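Local coordinates for Ras GTPase-activating-like protein IQGAP2 (Homo sapiens, PDB 5CJP) that probably binds a Rho-family GTPase such as Cdc42 in its GTP-loaded state through a domain related to the Ras GTPase activators, at residues Gln112-Val117 / Asp185-Ser190; Thr131-Val136 / Val158-Ala163; Leu233-Met238 / Val273-Ala278; Lys281-Glu286 / Asn295-Thr300. All blocks are in the same frame, centred on the assembly; numbering follows the deposited sequence.

Contact 1 of 4, residues Gln112-Val117 / Asp185-Ser190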
loop_
_atom_site.group_PDB
_atom_site.type_symbol
_atom_site.label_atom_id
_atom_site.label_comp_id
_atom_site.label_asym_id
_atom_site.label_seq_id
_atom_site.Cartn_x
_atom_site.Cartn_y
_atom_site.Cartn_z
ATOM N N GLN E 112 16.366 -20.737 1.797
ATOM C CA GLN E 112 16.711 -21.401 3.044
ATOM C C GLN E 112 17.211 -22.790 2.680
ATOM O O GLN E 112 16.856 -23.772 3.322
ATOM C CB GLN E 112 15.474 -21.527 3.941
ATOM C CG GLN E 112 15.738 -22.182 5.287
ATOM C CD GLN E 112 14.553 -22.991 5.797
ATOM O OE1 GLN E 112 14.667 -24.192 6.043
ATOM N NE2 GLN E 112 13.414 -22.332 5.970
ATOM N N LEU E 113 18.036 -22.874 1.644
ATOM C CA LEU E 113 18.539 -24.171 1.199
ATOM C C LEU E 113 19.689 -24.014 0.202
ATOM O O LEU E 113 20.560 -24.883 0.103
ATOM C CB LEU E 113 17.380 -24.961 0.565
ATOM C CG LEU E 113 17.588 -26.374 0.007
ATOM C CD1 LEU E 113 16.247 -27.044 -0.188
ATOM C CD2 LEU E 113 18.316 -26.312 -1.309
ATOM N N LEU E 114 19.691 -22.899 -0.528
ATOM C CA LEU E 114 20.724 -22.639 -1.512
ATOM C C LEU E 114 21.567 -21.435 -1.157
ATOM O O LEU E 114 22.725 -21.349 -1.561
ATOM C CB LEU E 114 20.105 -22.395 -2.884
ATOM C CG LEU E 114 19.398 -23.526 -3.623
ATOM C CD1 LEU E 114 18.754 -22.942 -4.888
ATOM C CD2 LEU E 114 20.385 -24.637 -3.961
ATOM N N ALA E 115 20.984 -20.511 -0.401
ATOM C CA ALA E 115 21.666 -19.281 -0.030
ATOM C C ALA E 115 23.075 -19.467 0.524
ATOM O O ALA E 115 24.010 -18.816 0.061
ATOM C CB ALA E 115 20.807 -18.485 0.957
ATOM N N PRO E 116 23.250 -20.348 1.522
ATOM C CA PRO E 116 24.569 -20.592 2.115
ATOM C C PRO E 116 25.669 -20.955 1.108
ATOM O O PRO E 116 26.705 -20.290 1.057
ATOM C CB PRO E 116 24.293 -21.719 3.100
ATOM C CG PRO E 116 22.902 -21.425 3.545
ATOM C CD PRO E 116 22.215 -21.102 2.247
ATOM N N VAL E 117 25.446 -22.000 0.311
ATOM C CA VAL E 117 26.443 -22.414 -0.671
ATOM C C VAL E 117 26.548 -21.459 -1.842
ATOM O O VAL E 117 27.604 -21.344 -2.464
ATOM C CB VAL E 117 26.164 -23.823 -1.245
ATOM C CG1 VAL E 117 26.111 -24.830 -0.118
ATOM C CG2 VAL E 117 24.878 -23.822 -2.070
ATOM N N ASP E 185 29.715 -29.934 -5.680
ATOM C CA ASP E 185 29.430 -30.941 -4.663
ATOM C C ASP E 185 28.790 -30.279 -3.446
ATOM O O ASP E 185 27.914 -30.863 -2.804
ATOM C CB ASP E 185 30.703 -31.698 -4.253
ATOM C CG ASP E 185 30.405 -33.105 -3.727
ATOM O OD1 ASP E 185 31.101 -33.555 -2.796
ATOM O OD2 ASP E 185 29.481 -33.774 -4.254
ATOM N N LYS E 186 29.221 -29.059 -3.128
ATOM C CA LYS E 186 28.633 -28.339 -2.008
ATOM C C LYS E 186 27.153 -28.088 -2.309
ATOM O O LYS E 186 26.295 -28.372 -1.479
ATOM C CB LYS E 186 29.362 -27.017 -1.768
ATOM C CG LYS E 186 30.747 -27.191 -1.155
ATOM C CD LYS E 186 31.324 -25.894 -0.625
ATOM C CE LYS E 186 32.614 -26.177 0.144
ATOM N NZ LYS E 186 33.249 -24.957 0.735
ATOM N N VAL E 187 26.846 -27.579 -3.499
ATOM C CA VAL E 187 25.463 -27.328 -3.878
ATOM C C VAL E 187 24.648 -28.614 -3.840
ATOM O O VAL E 187 23.595 -28.681 -3.219
ATOM C CB VAL E 187 25.356 -26.761 -5.298
ATOM C CG1 VAL E 187 23.908 -26.721 -5.717
ATOM C CG2 VAL E 187 25.970 -25.369 -5.357
ATOM N N LEU E 188 25.156 -29.630 -4.519
ATOM C CA LEU E 188 24.509 -30.920 -4.591
ATOM C C LEU E 188 24.159 -31.499 -3.233
ATOM O O LEU E 188 23.053 -31.989 -3.030
ATOM C CB LEU E 188 25.402 -31.902 -5.338
ATOM C CG LEU E 188 24.934 -33.351 -5.304
ATOM C CD1 LEU E 188 23.581 -33.438 -6.011
ATOM C CD2 LEU E 188 25.967 -34.260 -5.962
ATOM N N ASN E 189 25.091 -31.461 -2.297
ATOM C CA ASN E 189 24.817 -32.023 -0.981
ATOM C C ASN E 189 23.715 -31.272 -0.227
ATOM O O ASN E 189 22.926 -31.891 0.490
ATOM C CB ASN E 189 26.111 -32.090 -0.152
ATOM C CG ASN E 189 27.058 -33.210 -0.625
ATOM O OD1 ASN E 189 28.269 -33.131 -0.428
ATOM N ND2 ASN E 189 26.501 -34.258 -1.232
ATOM N N SER E 190 23.649 -29.951 -0.396
ATOM C CA SER E 190 22.612 -29.166 0.265
ATOM C C SER E 190 21.263 -29.666 -0.232
ATOM O O SER E 190 20.351 -29.944 0.555
ATOM C CB SER E 190 22.743 -27.689 -0.093
ATOM O OG SER E 190 24.055 -27.222 0.142
#

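Contact 2 of 4, residues Thr131-Val136 / Val158-Ala163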
loop_
_atom_site.group_PDB
_atom_site.type_symbol
_atom_site.label_atom_id
_atom_site.label_comp_id
_atom_site.label_asym_id
_atom_site.label_seq_id
_atom_site.Cartn_x
_atom_site.Cartn_y
_atom_site.Cartn_z
ATOM N N THR E 131 34.942 -23.173 -18.291
ATOM C CA THR E 131 35.122 -24.417 -19.018
ATOM C C THR E 131 35.293 -24.234 -20.523
ATOM O O THR E 131 35.179 -25.195 -21.284
ATOM C CB THR E 131 33.925 -25.338 -18.760
ATOM O OG1 THR E 131 32.704 -24.623 -19.007
ATOM C CG2 THR E 131 33.933 -25.798 -17.320
ATOM N N ASN E 132 35.576 -23.007 -20.948
ATOM C CA ASN E 132 35.732 -22.724 -22.368
ATOM C C ASN E 132 37.165 -22.388 -22.753
ATOM O O ASN E 132 37.640 -21.273 -22.533
ATOM C CB ASN E 132 34.802 -21.577 -22.779
ATOM C CG ASN E 132 34.775 -21.347 -24.285
ATOM O OD1 ASN E 132 35.432 -22.054 -25.049
ATOM N ND2 ASN E 132 34.009 -20.354 -24.715
ATOM N N PRO E 133 37.867 -23.358 -23.355
ATOM C CA PRO E 133 39.256 -23.227 -23.798
ATOM C C PRO E 133 39.563 -21.931 -24.542
ATOM O O PRO E 133 40.384 -21.145 -24.079
ATOM C CB PRO E 133 39.450 -24.460 -24.669
ATOM C CG PRO E 133 38.622 -25.475 -23.956
ATOM C CD PRO E 133 37.346 -24.699 -23.670
ATOM N N VAL E 134 38.910 -21.708 -25.686
ATOM C CA VAL E 134 39.164 -20.489 -26.462
ATOM C C VAL E 134 38.995 -19.228 -25.631
ATOM O O VAL E 134 39.711 -18.240 -25.834
ATOM C CB VAL E 134 38.245 -20.363 -27.716
ATOM C CG1 VAL E 134 38.618 -21.411 -28.750
ATOM C CG2 VAL E 134 36.789 -20.510 -27.324
ATOM N N GLU E 135 38.046 -19.253 -24.701
ATOM C CA GLU E 135 37.816 -18.105 -23.835
ATOM C C GLU E 135 38.944 -17.993 -22.826
ATOM O O GLU E 135 39.359 -16.894 -22.466
ATOM C CB GLU E 135 36.477 -18.230 -23.105
ATOM C CG GLU E 135 35.320 -17.574 -23.842
ATOM C CD GLU E 135 34.034 -17.543 -23.033
ATOM O OE1 GLU E 135 33.410 -18.610 -22.857
ATOM O OE2 GLU E 135 33.648 -16.444 -22.569
ATOM N N VAL E 136 39.442 -19.135 -22.369
ATOM C CA VAL E 136 40.539 -19.127 -21.413
ATOM C C VAL E 136 41.789 -18.701 -22.161
ATOM O O VAL E 136 42.515 -17.814 -21.720
ATOM C CB VAL E 136 40.787 -20.528 -20.795
ATOM C CG1 VAL E 136 41.841 -20.426 -19.688
ATOM C CG2 VAL E 136 39.485 -21.096 -20.255
ATOM N N VAL E 158 41.930 -18.102 -31.296
ATOM C CA VAL E 158 42.237 -19.418 -31.844
ATOM C C VAL E 158 41.052 -20.379 -31.667
ATOM O O VAL E 158 39.957 -19.956 -31.286
ATOM C CB VAL E 158 43.495 -20.011 -31.151
ATOM C CG1 VAL E 158 43.118 -20.664 -29.819
ATOM C CG2 VAL E 158 44.188 -20.991 -32.078
ATOM N N THR E 159 41.271 -21.666 -31.954
ATOM C CA THR E 159 40.216 -22.674 -31.818
ATOM C C THR E 159 40.414 -23.490 -30.546
ATOM O O THR E 159 41.458 -23.405 -29.898
ATOM C CB THR E 159 40.174 -23.669 -33.020
ATOM O OG1 THR E 159 41.208 -24.646 -32.885
ATOM C CG2 THR E 159 40.356 -22.933 -34.337
ATOM N N THR E 160 39.401 -24.278 -30.196
ATOM C CA THR E 160 39.453 -25.112 -29.000
ATOM C C THR E 160 40.674 -26.017 -29.015
ATOM O O THR E 160 41.576 -25.865 -28.195
ATOM C CB THR E 160 38.198 -26.005 -28.874
ATOM O OG1 THR E 160 37.041 -25.188 -28.655
ATOM C CG2 THR E 160 38.358 -26.980 -27.716
ATOM N N GLU E 161 40.692 -26.958 -29.952
ATOM C CA GLU E 161 41.791 -27.905 -30.074
ATOM C C GLU E 161 43.167 -27.273 -29.892
ATOM O O GLU E 161 43.990 -27.761 -29.109
ATOM C CB GLU E 161 41.721 -28.614 -31.430
ATOM C CG GLU E 161 41.523 -27.682 -32.618
ATOM C CD GLU E 161 41.603 -28.404 -33.955
ATOM O OE1 GLU E 161 41.375 -27.753 -34.998
ATOM O OE2 GLU E 161 41.899 -29.617 -33.970
ATOM N N GLN E 162 43.418 -26.180 -30.602
ATOM C CA GLN E 162 44.713 -25.532 -30.501
ATOM C C GLN E 162 44.877 -24.606 -29.309
ATOM O O GLN E 162 45.985 -24.160 -29.012
ATOM C CB GLN E 162 45.059 -24.805 -31.807
ATOM C CG GLN E 162 43.897 -24.175 -32.550
ATOM C CD GLN E 162 44.231 -23.933 -34.014
ATOM O OE1 GLN E 162 44.494 -24.876 -34.765
ATOM N NE2 GLN E 162 44.230 -22.671 -34.425
ATOM N N ALA E 163 43.787 -24.315 -28.617
ATOM C CA ALA E 163 43.890 -23.465 -27.439
ATOM C C ALA E 163 44.529 -24.332 -26.359
ATOM O O ALA E 163 45.186 -23.832 -25.447
ATOM C CB ALA E 163 42.514 -22.996 -27.000
#

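Contact 3 of 4, residues Leu233-Met238 / Val273-Ala278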
loop_
_atom_site.group_PDB
_atom_site.type_symbol
_atom_site.label_atom_id
_atom_site.label_comp_id
_atom_site.label_asym_id
_atom_site.label_seq_id
_atom_site.Cartn_x
_atom_site.Cartn_y
_atom_site.Cartn_z
ATOM N N LEU E 233 11.434 -30.861 -10.728
ATOM C CA LEU E 233 12.113 -30.554 -9.476
ATOM C C LEU E 233 13.440 -29.849 -9.627
ATOM O O LEU E 233 13.757 -28.948 -8.848
ATOM C CB LEU E 233 12.312 -31.832 -8.674
ATOM C CG LEU E 233 11.023 -32.559 -8.315
ATOM C CD1 LEU E 233 11.365 -33.754 -7.460
ATOM C CD2 LEU E 233 10.076 -31.617 -7.567
ATOM N N TYR E 234 14.216 -30.246 -10.628
ATOM C CA TYR E 234 15.511 -29.633 -10.814
ATOM C C TYR E 234 15.640 -28.527 -11.852
ATOM O O TYR E 234 15.847 -27.372 -11.500
ATOM C CB TYR E 234 16.593 -30.694 -11.092
ATOM C CG TYR E 234 17.957 -30.083 -10.954
ATOM C CD1 TYR E 234 18.412 -29.655 -9.714
ATOM C CD2 TYR E 234 18.697 -29.729 -12.078
ATOM C CE1 TYR E 234 19.562 -28.862 -9.590
ATOM C CE2 TYR E 234 19.844 -28.936 -11.964
ATOM C CZ TYR E 234 20.260 -28.502 -10.718
ATOM O OH TYR E 234 21.333 -27.652 -10.610
ATOM N N TYR E 235 15.549 -28.872 -13.129
ATOM C CA TYR E 235 15.724 -27.873 -14.181
ATOM C C TYR E 235 14.735 -26.724 -14.104
ATOM O O TYR E 235 15.066 -25.585 -14.385
ATOM C CB TYR E 235 15.614 -28.525 -15.564
ATOM C CG TYR E 235 15.976 -27.595 -16.699
ATOM C CD1 TYR E 235 17.304 -27.273 -16.959
ATOM C CD2 TYR E 235 14.990 -27.007 -17.486
ATOM C CE1 TYR E 235 17.645 -26.397 -17.967
ATOM C CE2 TYR E 235 15.313 -26.123 -18.504
ATOM C CZ TYR E 235 16.645 -25.820 -18.744
ATOM O OH TYR E 235 16.982 -24.938 -19.753
ATOM N N ARG E 236 13.509 -27.033 -13.715
ATOM C CA ARG E 236 12.472 -26.033 -13.637
ATOM C C ARG E 236 12.363 -25.325 -12.281
ATOM O O ARG E 236 12.305 -24.091 -12.225
ATOM C CB ARG E 236 11.140 -26.685 -14.027
ATOM C CG ARG E 236 10.593 -26.227 -15.380
ATOM C CD ARG E 236 10.130 -24.770 -15.225
ATOM N NE ARG E 236 9.184 -24.273 -16.230
ATOM C CZ ARG E 236 8.278 -25.008 -16.863
ATOM N NH1 ARG E 236 8.174 -26.312 -16.640
ATOM N NH2 ARG E 236 7.434 -24.417 -17.692
ATOM N N TYR E 237 12.374 -26.088 -11.190
ATOM C CA TYR E 237 12.220 -25.506 -9.863
ATOM C C TYR E 237 13.416 -24.816 -9.216
ATOM O O TYR E 237 13.349 -23.635 -8.894
ATOM C CB TYR E 237 11.675 -26.568 -8.903
ATOM C CG TYR E 237 11.459 -26.084 -7.484
ATOM C CD1 TYR E 237 10.679 -24.945 -7.219
ATOM C CD2 TYR E 237 12.005 -26.785 -6.398
ATOM C CE1 TYR E 237 10.448 -24.520 -5.913
ATOM C CE2 TYR E 237 11.778 -26.368 -5.079
ATOM C CZ TYR E 237 10.999 -25.236 -4.843
ATOM O OH TYR E 237 10.772 -24.814 -3.539
ATOM N N MET E 238 14.513 -25.534 -9.018
ATOM C CA MET E 238 15.658 -24.924 -8.347
ATOM C C MET E 238 16.869 -24.493 -9.160
ATOM O O MET E 238 17.579 -23.585 -8.748
ATOM C CB MET E 238 16.122 -25.828 -7.219
ATOM C CG MET E 238 16.658 -27.158 -7.659
ATOM S SD MET E 238 16.911 -28.113 -6.169
ATOM C CE MET E 238 15.640 -29.438 -6.379
ATOM N N VAL E 273 26.779 -28.408 -15.008
ATOM C CA VAL E 273 27.198 -29.724 -14.540
ATOM C C VAL E 273 26.036 -30.477 -13.907
ATOM O O VAL E 273 25.821 -31.649 -14.197
ATOM C CB VAL E 273 28.332 -29.637 -13.512
ATOM C CG1 VAL E 273 28.618 -31.024 -12.954
ATOM C CG2 VAL E 273 29.575 -29.078 -14.165
ATOM N N LEU E 274 25.276 -29.810 -13.043
ATOM C CA LEU E 274 24.153 -30.471 -12.398
ATOM C C LEU E 274 23.024 -30.871 -13.362
ATOM O O LEU E 274 22.388 -31.910 -13.160
ATOM C CB LEU E 274 23.620 -29.611 -11.239
ATOM C CG LEU E 274 24.497 -29.512 -9.971
ATOM C CD1 LEU E 274 23.773 -28.708 -8.896
ATOM C CD2 LEU E 274 24.815 -30.894 -9.437
ATOM N N GLN E 275 22.778 -30.073 -14.407
ATOM C CA GLN E 275 21.741 -30.408 -15.388
ATOM C C GLN E 275 22.136 -31.744 -15.983
ATOM O O GLN E 275 21.396 -32.713 -15.904
ATOM C CB GLN E 275 21.695 -29.400 -16.525
ATOM C CG GLN E 275 20.307 -28.962 -17.001
ATOM C CD GLN E 275 19.258 -30.070 -17.120
ATOM O OE1 GLN E 275 18.894 -30.678 -16.125
ATOM N NE2 GLN E 275 18.752 -30.309 -18.335
ATOM N N HIS E 276 23.330 -31.780 -16.565
ATOM C CA HIS E 276 23.861 -32.995 -17.176
ATOM C C HIS E 276 23.727 -34.216 -16.281
ATOM O O HIS E 276 23.307 -35.280 -16.740
ATOM C CB HIS E 276 25.323 -32.790 -17.553
ATOM C CG HIS E 276 25.504 -31.995 -18.804
ATOM N ND1 HIS E 276 25.658 -32.580 -20.044
ATOM C CD2 HIS E 276 25.502 -30.657 -19.017
ATOM C CE1 HIS E 276 25.742 -31.638 -20.964
ATOM N NE2 HIS E 276 25.651 -30.463 -20.369
ATOM N N ALA E 277 24.082 -34.059 -15.008
ATOM C CA ALA E 277 23.987 -35.159 -14.059
ATOM C C ALA E 277 22.538 -35.579 -13.891
ATOM O O ALA E 277 22.222 -36.759 -13.979
ATOM C CB ALA E 277 24.562 -34.752 -12.733
ATOM N N ALA E 278 21.654 -34.613 -13.665
ATOM C CA ALA E 278 20.242 -34.926 -13.473
ATOM C C ALA E 278 19.632 -35.587 -14.700
ATOM O O ALA E 278 18.707 -36.392 -14.588
ATOM C CB ALA E 278 19.472 -33.670 -13.128
#

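Contact 4 of 4, residues Lys281-Glu286 / Asn295-Thr300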
loop_
_atom_site.group_PDB
_atom_site.type_symbol
_atom_site.label_atom_id
_atom_site.label_comp_id
_atom_site.label_asym_id
_atom_site.label_seq_id
_atom_site.Cartn_x
_atom_site.Cartn_y
_atom_site.Cartn_z
ATOM N N LYS E 281 23.614 -37.146 -18.685
ATOM C CA LYS E 281 24.327 -36.822 -19.914
ATOM C C LYS E 281 25.802 -36.528 -19.673
ATOM O O LYS E 281 26.165 -35.519 -19.062
ATOM C CB LYS E 281 23.666 -35.624 -20.603
ATOM C CG LYS E 281 22.532 -36.005 -21.530
ATOM C CD LYS E 281 23.055 -36.415 -22.897
ATOM C CE LYS E 281 23.413 -35.189 -23.747
ATOM N NZ LYS E 281 24.297 -34.216 -23.041
ATOM N N LEU E 282 26.658 -37.412 -20.167
ATOM C CA LEU E 282 28.091 -37.244 -20.008
ATOM C C LEU E 282 28.639 -36.216 -20.993
ATOM O O LEU E 282 28.071 -35.991 -22.065
ATOM C CB LEU E 282 28.798 -38.584 -20.217
ATOM C CG LEU E 282 28.293 -39.747 -19.361
ATOM C CD1 LEU E 282 29.076 -41.002 -19.689
ATOM C CD2 LEU E 282 28.430 -39.395 -17.886
ATOM N N PHE E 283 29.740 -35.584 -20.616
ATOM C CA PHE E 283 30.379 -34.606 -21.471
ATOM C C PHE E 283 31.084 -35.331 -22.608
ATOM O O PHE E 283 31.630 -36.414 -22.419
ATOM C CB PHE E 283 31.388 -33.800 -20.665
ATOM C CG PHE E 283 30.760 -32.797 -19.746
ATOM C CD1 PHE E 283 31.372 -32.461 -18.545
ATOM C CD2 PHE E 283 29.577 -32.156 -20.097
ATOM C CE1 PHE E 283 30.823 -31.501 -17.707
ATOM C CE2 PHE E 283 29.022 -31.196 -19.266
ATOM C CZ PHE E 283 29.650 -30.869 -18.064
ATOM N N GLU E 284 31.053 -34.739 -23.794
ATOM C CA GLU E 284 31.701 -35.335 -24.947
ATOM C C GLU E 284 31.475 -34.465 -26.166
ATOM O O GLU E 284 30.879 -33.398 -26.057
ATOM C CB GLU E 284 31.165 -36.746 -25.188
ATOM C CG GLU E 284 29.711 -36.823 -25.600
ATOM C CD GLU E 284 29.166 -38.236 -25.504
ATOM O OE1 GLU E 284 28.265 -38.581 -26.293
ATOM O OE2 GLU E 284 29.631 -39.001 -24.631
ATOM N N GLY E 285 31.976 -34.921 -27.312
ATOM C CA GLY E 285 31.839 -34.187 -28.559
ATOM C C GLY E 285 31.740 -32.681 -28.413
ATOM O O GLY E 285 30.635 -32.142 -28.294
ATOM N N GLU E 286 32.884 -32.003 -28.431
ATOM C CA GLU E 286 32.922 -30.546 -28.300
ATOM C C GLU E 286 33.044 -30.204 -26.815
ATOM O O GLU E 286 33.570 -29.163 -26.440
ATOM C CB GLU E 286 31.650 -29.925 -28.902
ATOM C CG GLU E 286 31.841 -28.594 -29.627
ATOM C CD GLU E 286 32.721 -28.688 -30.867
ATOM O OE1 GLU E 286 33.886 -29.128 -30.738
ATOM O OE2 GLU E 286 32.247 -28.310 -31.964
ATOM N N ASN E 295 32.871 -39.234 -14.554
ATOM C CA ASN E 295 32.780 -40.195 -13.470
ATOM C C ASN E 295 31.936 -39.570 -12.373
ATOM O O ASN E 295 31.084 -40.230 -11.786
ATOM C CB ASN E 295 34.171 -40.536 -12.938
ATOM C CG ASN E 295 35.059 -41.157 -13.996
ATOM O OD1 ASN E 295 34.735 -42.207 -14.550
ATOM N ND2 ASN E 295 36.186 -40.512 -14.283
ATOM N N TYR E 296 32.174 -38.288 -12.107
ATOM C CA TYR E 296 31.414 -37.570 -11.088
ATOM C C TYR E 296 29.969 -37.422 -11.549
ATOM O O TYR E 296 29.038 -37.566 -10.756
ATOM C CB TYR E 296 32.020 -36.180 -10.835
ATOM C CG TYR E 296 31.202 -35.278 -9.913
ATOM C CD1 TYR E 296 31.044 -35.572 -8.557
ATOM C CD2 TYR E 296 30.617 -34.106 -10.399
ATOM C CE1 TYR E 296 30.325 -34.712 -7.699
ATOM C CE2 TYR E 296 29.898 -33.236 -9.552
ATOM C CZ TYR E 296 29.758 -33.540 -8.206
ATOM O OH TYR E 296 29.084 -32.659 -7.373
ATOM N N LEU E 297 29.787 -37.136 -12.833
ATOM C CA LEU E 297 28.457 -36.973 -13.383
ATOM C C LEU E 297 27.609 -38.209 -13.189
ATOM O O LEU E 297 26.435 -38.103 -12.887
ATOM C CB LEU E 297 28.524 -36.638 -14.876
ATOM C CG LEU E 297 28.966 -35.222 -15.225
ATOM C CD1 LEU E 297 28.996 -35.024 -16.736
ATOM C CD2 LEU E 297 28.016 -34.252 -14.584
ATOM N N SER E 298 28.204 -39.382 -13.365
ATOM C CA SER E 298 27.458 -40.630 -13.226
ATOM C C SER E 298 27.128 -40.988 -11.788
ATOM O O SER E 298 26.173 -41.711 -11.531
ATOM C CB SER E 298 28.230 -41.785 -13.864
ATOM O OG SER E 298 28.556 -41.488 -15.203
ATOM N N GLU E 299 27.927 -40.501 -10.848
ATOM C CA GLU E 299 27.676 -40.773 -9.437
ATOM C C GLU E 299 26.579 -39.808 -9.003
ATOM O O GLU E 299 25.632 -40.181 -8.302
ATOM C CB GLU E 299 28.934 -40.520 -8.600
ATOM C CG GLU E 299 30.165 -41.282 -9.055
ATOM C CD GLU E 299 31.387 -40.991 -8.189
ATOM O OE1 GLU E 299 31.723 -39.798 -8.001
ATOM O OE2 GLU E 299 32.014 -41.960 -7.703
ATOM N N THR E 300 26.727 -38.562 -9.442
ATOM C CA THR E 300 25.772 -37.520 -9.124
ATOM C C THR E 300 24.394 -37.854 -9.668
ATOM O O THR E 300 23.386 -37.601 -9.006
ATOM C CB THR E 300 26.244 -36.177 -9.666
ATOM O OG1 THR E 300 27.477 -35.820 -9.022
ATOM C CG2 THR E 300 25.203 -35.108 -9.398
#

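Contact 1 of 4, residues Gln112-Val117 / Asp185-Ser190
V117 and V187 meet side chain against side chain, their branches crossing at about a right angle where helix 111-123 runs antiparallel to helix 167-193, the two short axes 9.4 Å apart at an angle of 161°. V117 has the largest share, its two methyls parting. CG1 stands anti to its own carbonyl carbon (chi1 -58°) and reaches S190 and the carbonyl of K186, while CG2 turns to V187, where the two CG2 methyls are 3.8 Å apart. The other methyl of V187, CG1, comes only loosely near L114 CD2, at 4.5 Å. S190 fills the other end: its CB rests 3.6 Å from L113 O, and its hydroxyl folds back to the helix that bears it. S190 OG gives a hydrogen bond of 3.0 Å to K186 O, tilted 31° from the carbonyl plane, while S190 N approaches the same oxygen from the opposite face. Were S190 an alanine, K186 O would probably keep just the backbone donor, and a gap would open beside V117 CG1. Further out, the K186 amine makes a long, weak ion pair with E120. L114 and V187 both pack on I242 of helix 222-243, and V187 also touches V270 and L274 of helix 261-278, which ties this pair into the all-helical domain of the Ras GTPase-activator family.

Contact 2 of 4, residues Thr131-Val136 / Val158-Ala163
V134 and T160 mark the closest backbone approach, with their CA atoms 5.3 Å apart where the start of helix 133-139 meets the short helix 160-163. The side chain of V134 lies against main chain rather than against another side chain. Its CG1, anti to the carbonyl carbon and beside the backbone N (chi1 -69°), reaches over the turn from V158 to T160, touching V158 O, T159 C and T160 N. P133 does the apolar work: its ring crosses the T160 side chain at a slant, with both CB and CG 4.1 Å from T160 CG2. That methyl can face the proline because it stands anti to the backbone N of T160, which leaves OG1 on the V134 side. A163 CB completes the patch, sitting 4.0 Å from P133 C and equally far from V134 N, so it packs against the peptide joining the two residues. Each helix has its N-cap here, N132 and T159. N132 also bonds within its own turn, ND2 to E135 OE1 at 2.6 Å, on the anti side of the carboxylate and somewhat out of its plane. N132 and T159 both pack on polar side chains of another protein's chain. This junction of two helix starts lies far from the centre of the GTPase-activator-like helical domain. Further along helix 133-139, Y137 is touched by V158 and A163, while T131 and V136 lean on L180 and K172 of helix 167-193.

Contact 3 of 4, residues Leu233-Met238 / Val273-Ala278
Y234 and L274 make the main apolar meeting between helix 222-243 and helix 261-278, whose short segments pass 10.2 Å apart at 143°, closer to antiparallel than to perpendicular. The Y234 side chain, with CG anti to its backbone N (chi1 -166°), reaches across the gap at about a right angle to L274. Its phenol end settles on the leucine, CZ lying 3.6 Å from L274 CB, with OH close to L274 CB and CD1. Nearer the root of the ring, Y234 CD2 packs on A278 CB at 4.2 Å. The second kind of contact sets an amide beside rings. Q275, bent at its second torsion, brings its CD to 3.4 Å from Y235 CD1, with amide and ring planes turned 49° apart; against the Y234 ring the same amide is nearly parallel but more distant. Polar partners lie outside the pair. Y234 OH makes a weak hydrogen bond to N239 OD1, while Y235 OH and Q275 NE2 each bond to the backbone of another protein's chain, and the Y235 ring stacks on an aromatic side chain of that same chain. With an alanine in place of Y234, L274 and A278 are likely to face a gap and N239 to lose its phenol partner. The Y235 side chain is about 5 Å from a bound GTP. Within the helical fold of the Ras-GAP family, Y234 and A278 meet F304 of helix 294-311, and L274 reaches T184 and V187 of helix 167-193.

Contact 4 of 4, residues Lys281-Glu286 / Asn295-Thr300
L297 and F283 form the tight part, a CH-pi contact in which L297 CD1 sits over one face of the phenyl ring, 4.0 Å from its centroid and 14° off the normal. The leucine chain comes in at about a right angle to the aromatic side chain. With CG anti to its carbonyl carbon (chi1 -74°), L297 turns CD1 to the loop, and the same methyl rests 3.7 Å from K281 O. The outer side is looser in kind: the partly exposed L282 slides past L297 in the opposite direction and rests CD2 on L297 CB, at 4.1 Å, and on the S298 hydroxyl. That hydroxyl is not waiting for a partner, since it hydrogen-bonds to N294 O in the turn before. Beyond F283 the loop turns away from helix 294-311, and E286 OE2 bonds to the backbone of another protein's chain. The loop runs from the end of helix 261-278 to helix 294-311. N294 OD1 takes the F283 amide, H276 holds K281 O through ND1 and meets the F283 ring edge to face, and L297 continues inward onto V273 and A277.

Overall arrangement
Contact 3 is the buried one, its centre about 13 Å from the centre of the chain; contact 1 is partly buried near it, contact 4 lies further out, and contact 2 is the most peripheral, its centre about 34 Å from the centre of the chain. Contacts 1, 3 and 4 touch directly: V187 meets L274, L188 meets T300, and V273 meets L297, so helices 167-193, 261-278 and 294-311, one from each contact, pack on one another. Contact 2 touches none of the others and is nested along the chain inside the loop that contact 1 closes. Aliphatic packing, beside a serine bonded within its own helix, serves contact 1, methyls on backbone contact 2, and aromatic groups contacts 3 and 4.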